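PDB 3OG2: beta-galactosidase from Trichoderma reesei, which probably catalyses the hydrolysis of terminal, non-reducing beta-D-galactose residues in beta-D-galactosides, as a family 35 glycoside hydrolase. Local coordinates for residues E180-A185 and N214-P219; G236-P241 and S275-Q280; F729-G734 and A760-Y765; L895-Y900 and D949-N954; D901-F906 and K976-I981. One frame throughout, in Å; residues are numbered along the deposited sequence.

Contact 1. Residues E180-A185 and N214-P219; sequences EYSGAA and NNDAFP
Two side-chain rotations bring this contact together: Asn215 holds CG between its own backbone N and carbonyl carbon (chi1 69°), folding its amide back toward Glu180, while Ser182 keeps OG beside its own N (chi1 -62°), aimed at the Asp216-Ala217 peptide. The two segments are loops of the family 35 TIM barrel, one after strand 172-177 and one before strand 236-239, and they meet beside the galactose site, to which Glu180 belongs. Asn215 OD1 accepts from Glu180 N at 2.9 Å, with the donor above the carbonyl plane and not on a lone pair. Beyond CG the Glu180 chain is extended; it crosses Asn215 at about a right angle, and its CD rests 3.7 Å from Ala217 CB. Its far end is steadied by Trp791, which hydrogen-bonds OE1, and Asn215 ND2 in turn bonds to Asn179, another galactose-binding residue. Ser182 OG bridges two neighbouring residues. It accepts from Ala217 N at 2.7 Å, almost straight (173°), and donates to the anti lone pair of Asp216 OD1 at 2.7 Å. The other carboxylate oxygen of Asp216 is taken by Tyr235 OH and Thr222 N, so the acceptor of the serine is itself fixed in rotation. One ordered water donates both to Ser182 O, at 2.9 Å, and to Asp216 OD1, at 2.8 Å.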
# COMPACT_ATOMS: atom_id res chain seq x y z
N GLU A 180 -8.59 13.93 4.08
CA GLU A 180 -9.76 13.63 4.91
C GLU A 180 -10.04 14.75 5.92
O GLU A 180 -10.22 14.53 7.13
CB GLU A 180 -9.68 12.27 5.63
CG GLU A 180 -9.73 11.13 4.62
CD GLU A 180 -10.00 9.77 5.17
OE1 GLU A 180 -9.82 9.55 6.38
OE2 GLU A 180 -10.39 8.81 4.41
N TYR A 181 -10.10 15.96 5.37
CA TYR A 181 -10.45 17.13 6.21
C TYR A 181 -11.95 17.13 6.36
O TYR A 181 -12.66 17.71 5.52
CB TYR A 181 -9.87 18.41 5.53
CG TYR A 181 -10.18 19.63 6.40
CD1 TYR A 181 -9.47 19.85 7.59
CD2 TYR A 181 -11.15 20.56 6.03
CE1 TYR A 181 -9.76 20.97 8.37
CE2 TYR A 181 -11.43 21.65 6.81
CZ TYR A 181 -10.72 21.85 7.97
OH TYR A 181 -11.02 22.96 8.75
N SER A 182 -12.44 16.40 7.38
CA SER A 182 -13.83 15.96 7.33
C SER A 182 -14.63 16.17 8.61
O SER A 182 -15.87 16.07 8.56
CB SER A 182 -13.86 14.45 7.01
OG SER A 182 -13.25 14.30 5.72
N GLY A 183 -13.99 16.57 9.66
CA GLY A 183 -14.67 16.99 10.87
C GLY A 183 -13.65 17.47 11.89
O GLY A 183 -12.44 17.47 11.68
N ALA A 184 -14.18 17.93 13.01
CA ALA A 184 -13.26 18.49 14.02
C ALA A 184 -13.80 18.25 15.41
O ALA A 184 -14.94 17.83 15.61
CB ALA A 184 -13.12 19.99 13.78
N ALA A 185 -12.95 18.51 16.40
CA ALA A 185 -13.33 18.37 17.79
C ALA A 185 -14.39 19.40 18.18
O ALA A 185 -14.60 20.41 17.49
CB ALA A 185 -12.09 18.52 18.63
N ASN A 214 -10.18 16.56 -3.60
CA ASN A 214 -10.04 16.24 -2.18
C ASN A 214 -10.56 14.83 -1.90
O ASN A 214 -10.96 14.10 -2.78
CB ASN A 214 -10.75 17.30 -1.28
CG ASN A 214 -12.25 17.30 -1.43
OD1 ASN A 214 -12.86 16.78 -2.38
ND2 ASN A 214 -12.85 18.03 -0.53
N ASN A 215 -10.48 14.46 -0.60
CA ASN A 215 -10.86 13.13 -0.20
C ASN A 215 -11.57 13.15 1.13
O ASN A 215 -11.07 12.71 2.16
CB ASN A 215 -9.64 12.17 -0.18
CG ASN A 215 -8.63 12.42 0.89
OD1 ASN A 215 -8.35 13.59 1.23
ND2 ASN A 215 -8.06 11.36 1.44
N ASP A 216 -12.77 13.66 1.12
CA ASP A 216 -13.61 13.67 2.31
C ASP A 216 -13.74 12.25 2.85
O ASP A 216 -13.91 11.30 2.07
CB ASP A 216 -14.94 14.29 1.94
CG ASP A 216 -15.70 15.07 3.01
OD1 ASP A 216 -15.27 15.07 4.18
OD2 ASP A 216 -16.77 15.63 2.64
N ALA A 217 -13.66 12.06 4.18
CA ALA A 217 -13.71 10.72 4.73
C ALA A 217 -15.01 9.99 4.45
O ALA A 217 -15.09 8.74 4.43
CB ALA A 217 -13.43 10.74 6.22
N PHE A 218 -16.07 10.79 4.30
CA PHE A 218 -17.41 10.30 4.00
C PHE A 218 -18.02 11.39 3.14
O PHE A 218 -17.44 12.48 2.98
CB PHE A 218 -18.19 10.02 5.31
CG PHE A 218 -18.47 11.30 6.08
CD1 PHE A 218 -17.53 11.85 6.93
CD2 PHE A 218 -19.67 11.97 5.94
CE1 PHE A 218 -17.79 13.04 7.63
CE2 PHE A 218 -19.95 13.15 6.63
CZ PHE A 218 -18.99 13.68 7.48
N PRO A 219 -19.20 11.17 2.55
CA PRO A 219 -19.80 12.22 1.72
C PRO A 219 -20.40 13.34 2.56
O PRO A 219 -21.62 13.47 2.73
CB PRO A 219 -20.86 11.46 0.89
CG PRO A 219 -20.60 10.04 1.12
CD PRO A 219 -19.96 9.91 2.47
O HOH W 1 -12.61 17.68 2.67
O HOH W 2 -16.95 16.40 5.92

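Contact 2. Residues G236-P241 and S275-Q280; sequences GHDGYP and SLVEFQ
Tyr240 slants across Glu278, the ring and carboxylate planes 75° apart, with Glu278 OE1 at the edge of the ring and in its plane. There Tyr240 OH donates to OE1 at 2.7 Å, arriving on the anti side and somewhat out of the carboxylate plane; the same ring carries Gln280 N over one face. Asp238 lies on the same side of the sheet, its carboxylate only 27° from being coplanar with that of Glu278 and its OD2 3.3 Å from OE1. Arg114 forms a salt bridge with Glu278 OE2, and Asn215 ND2 bonds weakly to both acids. On the other side, His237 and Leu276 run alongside each other, CE1 to CD2 3.4 Å, while His237 ND1 is tied in its ring plane to Asp238 O at 3.0 Å. Pro241 stands across Phe279, CG to CZ 3.6 Å. Between these faces four backbone bonds join the chains in parallel, Gly239 N to Glu278 O (2.9 Å) among them. Strand 236-239, helix 261-268 and strand 275-280 thus form a beta-alpha-beta unit of the TIM barrel, with Glu278 delivered to the galactose site.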
# COMPACT_ATOMS: atom_id res chain seq x y z
N GLY A 236 -13.98 14.72 -3.99
CA GLY A 236 -13.72 13.29 -3.84
C GLY A 236 -14.10 12.87 -2.40
O GLY A 236 -14.06 13.69 -1.49
N HIS A 237 -14.43 11.57 -2.28
CA HIS A 237 -14.58 11.05 -0.93
C HIS A 237 -14.09 9.61 -0.89
O HIS A 237 -13.74 9.02 -1.92
CB HIS A 237 -16.00 11.20 -0.37
CG HIS A 237 -17.03 10.27 -0.93
ND1 HIS A 237 -17.16 8.95 -0.54
CD2 HIS A 237 -17.98 10.51 -1.87
CE1 HIS A 237 -18.19 8.43 -1.24
NE2 HIS A 237 -18.71 9.33 -2.06
N ASP A 238 -14.04 9.09 0.33
CA ASP A 238 -13.43 7.77 0.55
C ASP A 238 -14.46 6.76 1.04
O ASP A 238 -15.61 7.14 1.34
CB ASP A 238 -12.33 7.92 1.59
CG ASP A 238 -11.19 8.78 1.06
OD1 ASP A 238 -11.13 9.11 -0.14
OD2 ASP A 238 -10.28 9.16 1.87
N GLY A 239 -14.08 5.50 1.09
CA GLY A 239 -14.98 4.51 1.68
C GLY A 239 -14.25 3.24 2.03
O GLY A 239 -13.52 2.72 1.18
N TYR A 240 -14.47 2.75 3.26
CA TYR A 240 -13.92 1.48 3.71
C TYR A 240 -15.08 0.68 4.34
O TYR A 240 -15.13 0.46 5.55
CB TYR A 240 -12.80 1.70 4.72
CG TYR A 240 -11.60 2.33 4.09
CD1 TYR A 240 -11.53 3.73 3.99
CD2 TYR A 240 -10.52 1.57 3.63
CE1 TYR A 240 -10.42 4.36 3.41
CE2 TYR A 240 -9.41 2.18 3.06
CZ TYR A 240 -9.37 3.57 2.96
OH TYR A 240 -8.23 4.14 2.39
N PRO A 241 -16.02 0.26 3.51
CA PRO A 241 -17.30 -0.23 4.05
C PRO A 241 -17.18 -1.52 4.79
O PRO A 241 -18.09 -1.80 5.61
CB PRO A 241 -18.19 -0.37 2.80
CG PRO A 241 -17.28 -0.33 1.61
CD PRO A 241 -15.98 0.33 2.03
N SER A 275 -16.07 10.53 -7.75
CA SER A 275 -14.69 10.16 -7.43
C SER A 275 -14.53 9.55 -6.05
O SER A 275 -14.89 10.17 -5.06
CB SER A 275 -13.84 11.44 -7.47
OG SER A 275 -13.90 12.07 -8.76
N LEU A 276 -14.01 8.33 -6.03
CA LEU A 276 -13.67 7.63 -4.81
C LEU A 276 -12.14 7.67 -4.75
O LEU A 276 -11.44 6.89 -5.39
CB LEU A 276 -14.18 6.18 -4.79
CG LEU A 276 -15.71 6.10 -4.72
CD1 LEU A 276 -16.15 4.64 -4.92
CD2 LEU A 276 -16.22 6.66 -3.39
N VAL A 277 -11.63 8.64 -4.00
CA VAL A 277 -10.19 8.89 -3.99
C VAL A 277 -9.48 7.85 -3.14
O VAL A 277 -8.31 7.55 -3.33
CB VAL A 277 -9.93 10.33 -3.49
CG1 VAL A 277 -8.44 10.61 -3.26
CG2 VAL A 277 -10.50 11.24 -4.57
N GLU A 278 -10.16 7.21 -2.18
CA GLU A 278 -9.65 6.01 -1.51
C GLU A 278 -10.83 5.05 -1.35
O GLU A 278 -11.81 5.41 -0.68
CB GLU A 278 -9.10 6.20 -0.11
CG GLU A 278 -7.96 7.23 -0.07
CD GLU A 278 -7.63 7.54 1.36
OE1 GLU A 278 -7.97 6.78 2.31
OE2 GLU A 278 -6.97 8.58 1.61
N PHE A 279 -10.72 3.88 -1.95
CA PHE A 279 -11.71 2.84 -1.71
C PHE A 279 -10.97 1.60 -1.23
O PHE A 279 -9.92 1.24 -1.77
CB PHE A 279 -12.56 2.56 -2.95
CG PHE A 279 -13.73 1.65 -2.53
CD1 PHE A 279 -14.86 2.19 -1.89
CD2 PHE A 279 -13.66 0.28 -2.74
CE1 PHE A 279 -15.88 1.34 -1.48
CE2 PHE A 279 -14.69 -0.54 -2.33
CZ PHE A 279 -15.78 -0.03 -1.68
N GLN A 280 -11.53 0.92 -0.23
CA GLN A 280 -10.89 -0.21 0.41
C GLN A 280 -10.31 -1.25 -0.54
O GLN A 280 -11.02 -1.86 -1.37
CB GLN A 280 -11.98 -0.86 1.29
CG GLN A 280 -11.44 -2.00 2.15
CD GLN A 280 -12.28 -2.20 3.39
OE1 GLN A 280 -13.48 -1.86 3.45
NE2 GLN A 280 -11.64 -2.73 4.43

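Contact 3. Residues F729-G734 and A760-Y765. With NAG (2-acetamido-2-deoxy-beta-D-glucopyranose), chain F.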
# COMPACT_ATOMS: atom_id res chain seq x y z
N PHE A 729 7.39 5.93 41.66
CA PHE A 729 6.22 5.89 40.79
C PHE A 729 6.73 6.39 39.47
O PHE A 729 7.38 7.47 39.46
CB PHE A 729 5.09 6.81 41.32
CG PHE A 729 4.07 7.10 40.24
CD1 PHE A 729 3.24 6.07 39.81
CD2 PHE A 729 3.95 8.37 39.71
CE1 PHE A 729 2.30 6.32 38.84
CE2 PHE A 729 3.00 8.63 38.73
CZ PHE A 729 2.17 7.60 38.32
N LEU A 730 6.50 5.68 38.41
CA LEU A 730 6.94 6.10 37.09
C LEU A 730 5.88 5.89 36.03
O LEU A 730 5.40 4.78 35.82
CB LEU A 730 8.16 5.27 36.78
CG LEU A 730 9.09 5.67 35.71
CD1 LEU A 730 9.75 7.05 35.89
CD2 LEU A 730 10.18 4.59 35.65
N SER A 731 5.45 6.96 35.39
CA SER A 731 4.45 6.91 34.34
C SER A 731 5.14 7.11 33.01
O SER A 731 5.74 8.18 32.77
CB SER A 731 3.38 7.98 34.63
OG SER A 731 2.37 7.96 33.63
N THR A 732 5.15 6.05 32.20
CA THR A 732 5.82 6.11 30.89
C THR A 732 4.84 6.04 29.75
O THR A 732 3.72 5.53 29.87
CB THR A 732 6.90 5.00 30.76
OG1 THR A 732 6.26 3.71 30.97
CG2 THR A 732 8.03 5.17 31.76
N GLN A 733 5.24 6.54 28.58
CA GLN A 733 4.34 6.52 27.43
C GLN A 733 5.19 6.31 26.20
O GLN A 733 6.10 7.11 25.90
CB GLN A 733 3.53 7.81 27.36
CG GLN A 733 2.64 7.81 26.10
CD GLN A 733 1.53 8.83 26.22
OE1 GLN A 733 0.48 8.52 26.81
NE2 GLN A 733 1.74 10.05 25.71
N GLY A 734 4.88 5.27 25.43
CA GLY A 734 5.62 4.98 24.21
C GLY A 734 4.75 4.75 22.99
O GLY A 734 5.27 4.44 21.93
N ALA A 760 0.49 3.66 27.38
CA ALA A 760 1.21 4.30 28.51
C ALA A 760 1.10 3.32 29.66
O ALA A 760 0.26 2.38 29.61
CB ALA A 760 0.60 5.62 28.90
N ALA A 761 1.86 3.51 30.71
CA ALA A 761 1.84 2.63 31.86
C ALA A 761 2.22 3.42 33.13
O ALA A 761 3.09 4.25 33.10
CB ALA A 761 2.78 1.45 31.62
N ASN A 762 1.53 3.08 34.20
CA ASN A 762 1.86 3.55 35.54
C ASN A 762 2.55 2.38 36.22
O ASN A 762 2.00 1.29 36.39
CB ASN A 762 0.61 4.00 36.30
CG ASN A 762 0.12 5.33 35.73
OD1 ASN A 762 0.90 6.15 35.25
ND2 ASN A 762 -1.18 5.46 35.80
N SER A 763 3.79 2.56 36.62
CA SER A 763 4.49 1.52 37.34
C SER A 763 4.95 2.03 38.69
O SER A 763 5.36 3.17 38.87
CB SER A 763 5.70 1.11 36.50
OG SER A 763 5.32 0.73 35.18
N SER A 764 4.92 1.15 39.68
CA SER A 764 5.41 1.45 41.01
C SER A 764 6.47 0.45 41.42
O SER A 764 6.24 -0.75 41.32
CB SER A 764 4.21 1.39 41.97
OG SER A 764 3.33 2.51 41.65
N TYR A 765 7.61 0.94 41.87
CA TYR A 765 8.72 0.09 42.21
C TYR A 765 9.26 0.49 43.56
O TYR A 765 9.22 1.66 43.96
CB TYR A 765 9.82 0.26 41.15
CG TYR A 765 9.48 -0.11 39.72
CD1 TYR A 765 9.18 -1.43 39.34
CD2 TYR A 765 9.43 0.82 38.68
CE1 TYR A 765 8.86 -1.80 38.04
CE2 TYR A 765 9.10 0.48 37.36
CZ TYR A 765 8.83 -0.83 37.04
OH TYR A 765 8.50 -1.17 35.72
C1 NAG F . -1.67 6.71 35.59
C2 NAG F . -2.80 6.55 34.57
C3 NAG F . -3.48 7.89 34.33
C4 NAG F . -3.83 8.61 35.64
C5 NAG F . -2.64 8.60 36.63
C6 NAG F . -3.02 9.18 37.99
C7 NAG F . -2.61 4.77 32.92
C8 NAG F . -2.01 4.21 31.67
N2 NAG F . -2.36 6.03 33.29
O3 NAG F . -4.65 7.57 33.57
O4 NAG F . -4.21 9.95 35.47
O5 NAG F . -2.25 7.25 36.78
O6 NAG F . -1.90 9.82 38.58
O7 NAG F . -3.14 3.97 33.65
O HOH W 3 6.12 2.93 33.73
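Between Leu730 and Ser763, and again between Thr732 and Ala761, the two strands are laced by pairs of backbone hydrogen bonds, Leu730 N to Ser763 O being the shortest at 2.8 Å. This is the tight part of the contact, an antiparallel ladder whose Leu730, Thr732 and Ala761 side chains face the protein interior, toward strands 740-744 and 747-752. On this face a water links the strands: it donates to Leu730 O and bonds to Thr732 OG1 and, at 2.8 Å, to Ser763 OG. Thr732 OG1 has a further partner in Ser740. The other face is looser and partly open to solvent. Here Asn762 is glycosylated, its ND2 bound covalently to NAG C1 (1.4 Å), and the amide oxygen that remains is gripped by Ser731 OG at 2.8 Å, approaching nearly along the C=O axis. Ser731 reaches it because OG lies trans to the backbone N (chi1 -179°). Phe729 lies obliquely to the same amide, the planes 47° apart and CZ 3.6 Å from Asn762 OD1, whereas the exposed Ser764 only brings OG near the ring edge. On the sugar side NAG C8 comes 3.6 Å from Ala760 O. A sequon, Asn762-Ser763-Ser764, presented on an outermost strand of a three-stranded antiparallel sheet is the setting of this N-glycan, in one of the enzyme's all-beta domains of the galactose-binding-like clan.

Contact 4. Residues L895-Y900 and D949-N954; sequences LPAQEY and DYNGDN
An Asx turn shapes one partner and an inverse gamma turn the other where Tyr950 meets Leu895, in an all-beta domain, where strand 883-894 runs into a loop. Leu895 N donates to Tyr950 O at 2.8 Å, nearly straight at 170°, and the two side chains then slant across each other. Leu895 CD1 sits over one face of the phenol ring, 4.2 Å from its centroid and 26° off the normal, a CH-pi contact made by a single methyl. Ala897 adds its CB 3.8 Å from Tyr950 CB, at the root of the same side chain. Tyr950 has CG beside its own N (chi1 -81°), which turns one ring face toward Leu895 CD1 and sends its hydroxyl on to Ile902 O, so the ring is held at its far end too. In the fold, the Leu895-Tyr950 bond lies just past the antiparallel pairing of strands 883-894 and 953-962, where Gly952 still bonds to Leu893 and Asn954 to Leu891. The gamma turn centred on Pro896 brings Ala897 N back to Leu895 O at 2.8 Å. In the opposite segment Asp949 OD1 takes Asn951 N at 2.9 Å, from above the carboxylate plane. The Asn954 amide clamps the start of that turn with two bonds: OD1 receives Asp949 N at 2.8 Å on a lone pair, and ND2 gives to Asp949 O at 2.9 Å.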
# COMPACT_ATOMS: atom_id res chain seq x y z
N LEU A 895 22.70 -15.37 -5.42
CA LEU A 895 21.48 -15.84 -6.01
C LEU A 895 21.32 -15.33 -7.44
O LEU A 895 21.83 -14.26 -7.76
CB LEU A 895 20.28 -15.34 -5.14
CG LEU A 895 20.23 -15.95 -3.74
CD1 LEU A 895 19.20 -15.19 -2.89
CD2 LEU A 895 19.89 -17.42 -3.78
N PRO A 896 20.63 -16.07 -8.31
CA PRO A 896 20.49 -15.68 -9.73
C PRO A 896 19.45 -14.59 -9.96
O PRO A 896 18.45 -14.79 -10.64
CB PRO A 896 20.11 -17.01 -10.39
CG PRO A 896 19.28 -17.70 -9.32
CD PRO A 896 19.98 -17.37 -8.04
N ALA A 897 19.74 -13.42 -9.41
CA ALA A 897 18.80 -12.27 -9.40
C ALA A 897 18.64 -11.65 -10.78
O ALA A 897 17.62 -11.03 -11.10
CB ALA A 897 19.32 -11.23 -8.42
N GLN A 898 19.62 -11.82 -11.68
CA GLN A 898 19.46 -11.38 -13.04
C GLN A 898 18.28 -12.10 -13.71
O GLN A 898 17.53 -11.48 -14.45
CB GLN A 898 20.75 -11.62 -13.82
CG GLN A 898 20.82 -10.69 -15.04
CD GLN A 898 22.10 -11.07 -15.78
OE1 GLN A 898 22.93 -11.77 -15.20
NE2 GLN A 898 22.21 -10.62 -17.02
N GLU A 899 18.13 -13.39 -13.50
CA GLU A 899 17.10 -14.19 -14.17
C GLU A 899 15.86 -14.40 -13.34
O GLU A 899 14.81 -14.67 -13.96
CB GLU A 899 17.65 -15.57 -14.60
CG GLU A 899 18.88 -15.45 -15.50
CD GLU A 899 20.21 -15.14 -14.84
OE1 GLU A 899 20.47 -15.43 -13.64
OE2 GLU A 899 21.11 -14.56 -15.52
N TYR A 900 15.95 -14.31 -12.01
CA TYR A 900 14.82 -14.68 -11.17
C TYR A 900 14.56 -13.62 -10.11
O TYR A 900 15.51 -13.05 -9.56
CB TYR A 900 15.10 -15.99 -10.37
CG TYR A 900 15.24 -17.15 -11.36
CD1 TYR A 900 14.10 -17.85 -11.74
CD2 TYR A 900 16.45 -17.49 -11.89
CE1 TYR A 900 14.17 -18.92 -12.64
CE2 TYR A 900 16.57 -18.53 -12.80
CZ TYR A 900 15.43 -19.22 -13.15
OH TYR A 900 15.54 -20.26 -14.06
N ASP A 949 21.72 -7.34 -1.08
CA ASP A 949 22.58 -7.55 -2.21
C ASP A 949 22.59 -9.05 -2.48
O ASP A 949 23.11 -9.84 -1.68
CB ASP A 949 23.98 -6.99 -1.91
CG ASP A 949 24.92 -7.11 -3.09
OD1 ASP A 949 24.61 -7.85 -4.06
OD2 ASP A 949 26.04 -6.52 -3.07
N TYR A 950 21.98 -9.48 -3.57
CA TYR A 950 21.84 -10.89 -3.88
C TYR A 950 23.11 -11.48 -4.46
O TYR A 950 23.19 -12.68 -4.72
CB TYR A 950 20.68 -11.12 -4.88
CG TYR A 950 19.33 -11.14 -4.19
CD1 TYR A 950 19.02 -10.37 -3.06
CD2 TYR A 950 18.31 -11.93 -4.72
CE1 TYR A 950 17.75 -10.43 -2.49
CE2 TYR A 950 17.05 -12.02 -4.16
CZ TYR A 950 16.79 -11.25 -3.04
OH TYR A 950 15.54 -11.33 -2.49
N ASN A 951 24.15 -10.66 -4.66
CA ASN A 951 25.43 -11.17 -5.23
C ASN A 951 26.56 -10.48 -4.53
O ASN A 951 27.47 -9.86 -5.05
CB ASN A 951 25.42 -10.98 -6.76
CG ASN A 951 24.49 -12.00 -7.40
OD1 ASN A 951 23.36 -11.71 -7.86
ND2 ASN A 951 24.97 -13.27 -7.45
N GLY A 952 26.54 -10.55 -3.20
CA GLY A 952 27.59 -9.87 -2.45
C GLY A 952 27.35 -10.02 -0.96
O GLY A 952 26.51 -10.82 -0.54
N ASP A 953 28.12 -9.30 -0.15
CA ASP A 953 28.08 -9.36 1.29
C ASP A 953 26.96 -8.47 1.79
O ASP A 953 26.73 -7.36 1.30
CB ASP A 953 29.40 -8.87 1.89
CG ASP A 953 30.51 -9.89 1.75
OD1 ASP A 953 30.19 -11.07 1.47
OD2 ASP A 953 31.69 -9.54 1.91
N ASN A 954 26.24 -8.96 2.75
CA ASN A 954 25.24 -8.18 3.49
C ASN A 954 25.63 -8.21 4.96
O ASN A 954 26.33 -9.15 5.38
CB ASN A 954 23.87 -8.82 3.32
CG ASN A 954 23.45 -8.81 1.87
OD1 ASN A 954 22.93 -7.79 1.38
ND2 ASN A 954 23.68 -9.92 1.18

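Contact 5. Residues D901-F906 and K976-I981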
# COMPACT_ATOMS: atom_id res chain seq x y z
N ASP A 901 13.29 -13.45 -9.81
CA ASP A 901 12.84 -12.66 -8.64
C ASP A 901 12.63 -13.67 -7.53
O ASP A 901 11.71 -14.53 -7.61
CB ASP A 901 11.58 -11.93 -9.03
CG ASP A 901 10.91 -11.15 -7.94
OD1 ASP A 901 11.39 -11.16 -6.78
OD2 ASP A 901 9.86 -10.50 -8.20
N ILE A 902 13.40 -13.60 -6.46
CA ILE A 902 13.34 -14.57 -5.37
C ILE A 902 13.10 -13.78 -4.09
O ILE A 902 14.06 -13.30 -3.48
CB ILE A 902 14.64 -15.40 -5.24
CG1 ILE A 902 14.98 -16.13 -6.54
CG2 ILE A 902 14.54 -16.35 -4.06
CD1 ILE A 902 16.41 -16.63 -6.65
N PRO A 903 11.88 -13.60 -3.64
CA PRO A 903 11.61 -12.88 -2.40
C PRO A 903 12.20 -13.56 -1.16
O PRO A 903 12.04 -14.75 -0.98
CB PRO A 903 10.08 -12.88 -2.33
CG PRO A 903 9.65 -13.03 -3.75
CD PRO A 903 10.65 -14.01 -4.35
N LEU A 904 12.88 -12.74 -0.33
CA LEU A 904 13.52 -13.25 0.90
C LEU A 904 12.92 -12.61 2.12
O LEU A 904 12.53 -11.42 2.08
CB LEU A 904 15.02 -12.95 0.89
CG LEU A 904 15.78 -13.78 -0.17
CD1 LEU A 904 17.26 -13.37 -0.12
CD2 LEU A 904 15.61 -15.27 0.03
N SER A 905 12.86 -13.36 3.24
CA SER A 905 12.33 -12.78 4.45
C SER A 905 13.01 -13.42 5.63
O SER A 905 13.58 -14.52 5.49
CB SER A 905 10.82 -13.03 4.61
OG SER A 905 10.59 -14.42 4.40
N PHE A 906 13.00 -12.75 6.74
CA PHE A 906 13.61 -13.22 7.98
C PHE A 906 12.51 -13.69 8.91
O PHE A 906 11.60 -12.93 9.16
CB PHE A 906 14.43 -12.13 8.66
CG PHE A 906 15.65 -11.73 7.85
CD1 PHE A 906 15.51 -10.85 6.80
CD2 PHE A 906 16.89 -12.26 8.16
CE1 PHE A 906 16.63 -10.51 6.02
CE2 PHE A 906 18.00 -11.93 7.38
CZ PHE A 906 17.86 -11.05 6.33
N LYS A 976 13.96 -17.23 4.77
CA LYS A 976 12.99 -17.97 3.95
C LYS A 976 12.92 -17.36 2.55
O LYS A 976 12.97 -16.14 2.36
CB LYS A 976 11.59 -17.98 4.60
CG LYS A 976 11.73 -18.69 5.95
CD LYS A 976 12.11 -20.16 5.80
CE LYS A 976 11.85 -20.92 7.08
NZ LYS A 976 11.70 -22.39 6.89
N SER A 977 12.78 -18.24 1.56
CA SER A 977 12.61 -17.79 0.18
C SER A 977 11.22 -18.24 -0.32
O SER A 977 10.72 -19.29 0.08
CB SER A 977 13.69 -18.30 -0.75
OG SER A 977 13.66 -19.74 -0.75
N LYS A 978 10.65 -17.44 -1.22
CA LYS A 978 9.44 -17.87 -1.93
C LYS A 978 9.91 -18.52 -3.22
O LYS A 978 11.08 -18.44 -3.60
CB LYS A 978 8.54 -16.69 -2.15
CG LYS A 978 8.18 -15.93 -0.88
CD LYS A 978 7.35 -16.75 0.10
CE LYS A 978 7.30 -16.04 1.46
NZ LYS A 978 6.41 -16.80 2.39
N SER A 979 8.99 -19.19 -3.88
CA SER A 979 9.32 -19.89 -5.13
C SER A 979 9.90 -18.92 -6.15
O SER A 979 9.30 -17.84 -6.38
CB SER A 979 8.04 -20.57 -5.63
OG SER A 979 8.32 -21.38 -6.78
N PRO A 980 11.01 -19.26 -6.78
CA PRO A 980 11.62 -18.29 -7.71
C PRO A 980 10.73 -17.99 -8.91
O PRO A 980 10.12 -18.90 -9.48
CB PRO A 980 12.90 -19.00 -8.21
CG PRO A 980 12.85 -20.38 -7.71
CD PRO A 980 11.79 -20.50 -6.68
N ILE A 981 10.69 -16.73 -9.30
CA ILE A 981 9.91 -16.34 -10.48
C ILE A 981 10.87 -15.96 -11.60
O ILE A 981 11.66 -15.06 -11.45
CB ILE A 981 9.02 -15.12 -10.12
CG1 ILE A 981 8.08 -15.55 -8.97
CG2 ILE A 981 8.32 -14.59 -11.36
CD1 ILE A 981 7.77 -14.37 -8.06
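Asp901 and Ile981 form a hydrogen-bonded antiparallel pair: Asp901 N donates to Ile981 O at 2.8 Å and Ile981 N returns a bond to Asp901 O. Ile981 CB lies 3.7 Å from Asp901 O. The Asp901 carboxylate takes little part; it makes long, weak ion pairs with Arg985 and with Arg352. Ile902 comes next and splits its branches. CG1 lies beside the backbone N (chi1 -56°) and meets Pro980 CB at 3.9 Å, while CG2, anti to the backbone N, meets Ser977 CB. Between Ile902 and Pro903 the register shifts by one residue. Strand 900-908 is a broken antiparallel strand, laddered first to 981-982 and then to 973-977, the loop through Ser979 taking up the difference. Pro903, already in the second register, has no N-H to give, but its carbonyl oxygen accepts Lys978 N at 3.0 Å. Its ring crosses the aliphatic part of Lys978 at about a right angle, CB to CG 3.9 Å; that lysine bends at chi2, and its amino group reaches Glu940 only over a long, weak ion pair. Leu904 faces Ser977 as a non-hydrogen-bonded pair and lays CD2 against Ser977 CB at 3.7 Å, while on its other edge the backbone bonds to Val943. Ser905 makes a hydrogen-bonded pair with Lys976: its N gives to Lys976 O, and its O receives Lys976 N at 2.8 Å. Its hydroxyl bonds to Glu940 and passes Lys976 CB at 3.7 Å.

Overall arrangement
From the N terminus, contact 1 closes the loop that carries helix 193-205, and contact 2, directly after it, closes the loop that carries helix 261-268. The two lie in series but touch, Asp216 O probably accepting from Asp238 N at 2.8 Å, so neighbouring units of the TIM barrel meet at the galactose site. Contact 3, its centre about 35 Å from that of contact 1, closes the excursion carrying strands 740-744 and 747-752 in a separate all-beta domain. Contacts 4 and 5 come last and cross, their segments alternating along the chain; Leu895 and Tyr950 of one pack on Leu904 of the other, tying the ends of strands 883-894 and 953-962 to the sheet around strand 900-908.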